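Local coordinates for protein putative sodium:solute symporter (Proteus mirabilis, PDB 5NV9) that uses the inward sodium gradient to drive uptake of the host sugar N-acetylneuraminic acid across the inner membrane as a LeuT-fold symporter, at residues L59-T63 with I139-T143. Residues are numbered along the deposited sequence; the frame is centred on the assembly and turned at random.
Sequences LSSIT and ITYLT. With NA (sodium ion), chain B; SLB (N-acetyl-beta-neuraminic acid), chain D.
Ser-61 makes the polar link to helix 118-151: Ser-61 OG donates to Ile-139 O at 3.1 Å. The bond arrives in the plane of that carbonyl, on a lone pair, with a C=O...donor angle of 121°. The same oxygen also accepts from Thr-143 N, its helical partner, and from Thr-143 OG1, tilted out of the plane, so three donors share one acceptor. Ile-139 can be followed atom by atom. Ile-139 CB stands 4.2 Å from Ser-61 OG, and Ile-139 CG2 closes on that hydroxyl at 3.5 Å. The other branch, with CG1 anti to the carbonyl carbon (chi1 -81°), runs to Ser-60: Ile-139 CG1 meets Ser-60 OG, and the terminal Ile-139 CD1 lies 3.6 Å from Ser-60 CB. Ile-62 and Leu-142 form the apolar side, Ile-62 CG1 lying 3.6 Å from Leu-142 CD1.

Ser-60 joins this packing to the substrate. Its OG caps the helix beginning at Ser-61 by accepting from Ile-62 N. Ser-60 OG also donates to sialic acid O1B at 2.8 Å, while Ser-60 N points almost straight (174°) at O1A. Leu-59 O binds sodium at 2.3 Å, one residue before, so this break between helices 47-58 and 61-73 serves both ion and carboxylate, in keeping with the unwound first core helix of the LeuT fold. Ala-56, Ala-339, Ser-342 and Ser-343 complete the Na2 site. Helix 328-361 touches Ser-60, Ile-139 and Thr-143, and helix 155-203 packs on Thr-143.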
# COMPACT_ATOMS: atom_id res chain seq x y z
N LEU A 59 -1.13 4.44 -0.27
CA LEU A 59 -0.26 5.43 -0.92
C LEU A 59 0.94 5.72 -0.05
O LEU A 59 0.81 6.39 0.96
CB LEU A 59 -0.98 6.75 -1.16
CG LEU A 59 -0.35 7.67 -2.22
CD1 LEU A 59 -1.36 8.69 -2.74
CD2 LEU A 59 0.88 8.36 -1.69
N SER A 60 2.10 5.30 -0.53
CA SER A 60 3.35 5.32 0.23
C SER A 60 4.37 6.20 -0.48
O SER A 60 4.06 6.90 -1.45
CB SER A 60 3.83 3.89 0.41
OG SER A 60 4.55 3.41 -0.69
N SER A 61 5.61 6.15 -0.04
CA SER A 61 6.68 6.83 -0.75
C SER A 61 6.94 6.30 -2.14
O SER A 61 7.56 6.97 -2.95
CB SER A 61 7.94 6.77 0.09
OG SER A 61 8.31 5.41 0.22
N ILE A 62 6.45 5.10 -2.44
CA ILE A 62 6.46 4.53 -3.78
C ILE A 62 5.67 5.43 -4.76
O ILE A 62 6.20 5.83 -5.79
CB ILE A 62 5.83 3.10 -3.78
CG1 ILE A 62 6.73 2.10 -3.06
CG2 ILE A 62 5.55 2.61 -5.20
CD1 ILE A 62 6.04 0.80 -2.77
N THR A 63 4.42 5.73 -4.44
CA THR A 63 3.62 6.63 -5.26
C THR A 63 4.24 8.03 -5.25
O THR A 63 4.38 8.68 -6.31
CB THR A 63 2.14 6.72 -4.77
OG1 THR A 63 1.38 5.59 -5.22
CG2 THR A 63 1.44 8.03 -5.22
N ILE A 139 9.66 0.50 1.37
CA ILE A 139 9.11 1.83 1.55
C ILE A 139 10.20 2.67 2.25
O ILE A 139 10.40 3.81 1.95
CB ILE A 139 7.81 1.85 2.35
CG1 ILE A 139 6.63 1.48 1.45
CG2 ILE A 139 7.55 3.24 2.91
CD1 ILE A 139 5.35 1.18 2.21
N THR A 140 10.83 2.07 3.25
CA THR A 140 11.85 2.72 4.05
C THR A 140 13.13 3.03 3.23
O THR A 140 13.68 4.13 3.27
CB THR A 140 12.10 1.85 5.28
OG1 THR A 140 10.87 1.72 5.98
CG2 THR A 140 13.15 2.42 6.16
N TYR A 141 13.56 2.05 2.45
CA TYR A 141 14.65 2.17 1.49
C TYR A 141 14.48 3.29 0.50
O TYR A 141 15.40 4.11 0.39
CB TYR A 141 14.88 0.82 0.78
CG TYR A 141 16.00 0.86 -0.25
CD1 TYR A 141 17.30 1.09 0.13
CD2 TYR A 141 15.73 0.66 -1.59
CE1 TYR A 141 18.33 1.14 -0.81
CE2 TYR A 141 16.75 0.69 -2.54
CZ TYR A 141 18.05 0.93 -2.13
OH TYR A 141 19.07 0.96 -3.05
N LEU A 142 13.33 3.36 -0.20
CA LEU A 142 13.06 4.43 -1.15
C LEU A 142 13.06 5.83 -0.49
O LEU A 142 13.58 6.75 -1.06
CB LEU A 142 11.71 4.31 -1.83
CG LEU A 142 11.35 3.11 -2.63
CD1 LEU A 142 10.04 3.45 -3.35
CD2 LEU A 142 12.45 2.73 -3.61
N THR A 143 12.47 5.95 0.69
CA THR A 143 12.40 7.21 1.40
C THR A 143 13.81 7.70 1.70
O THR A 143 14.12 8.88 1.51
CB THR A 143 11.55 7.03 2.70
OG1 THR A 143 10.32 6.39 2.37
CG2 THR A 143 11.28 8.32 3.43
NA NA B . 1.20 5.83 3.20
C1 SLB D . 1.97 2.80 -3.12
C2 SLB D . 0.90 2.14 -3.94
C3 SLB D . 1.53 1.54 -5.17
C4 SLB D . 0.48 1.02 -6.18
C5 SLB D . -0.38 2.24 -6.54
C6 SLB D . -1.01 2.83 -5.26
C7 SLB D . -1.87 4.08 -5.49
C8 SLB D . -2.44 4.61 -4.20
C9 SLB D . -3.43 5.74 -4.44
C10 SLB D . -1.55 2.44 -8.70
C11 SLB D . -2.88 2.19 -9.37
N5 SLB D . -1.44 1.88 -7.49
O1A SLB D . 2.19 4.05 -3.30
O1B SLB D . 2.66 2.07 -2.31
O2 SLB D . 0.21 1.11 -3.17
O4 SLB D . 1.12 0.50 -7.40
O6 SLB D . 0.01 3.21 -4.34
O7 SLB D . -1.10 5.14 -6.06
O8 SLB D . -3.07 3.56 -3.47
O9 SLB D . -4.61 5.29 -5.15
O10 SLB D . -0.66 3.16 -9.21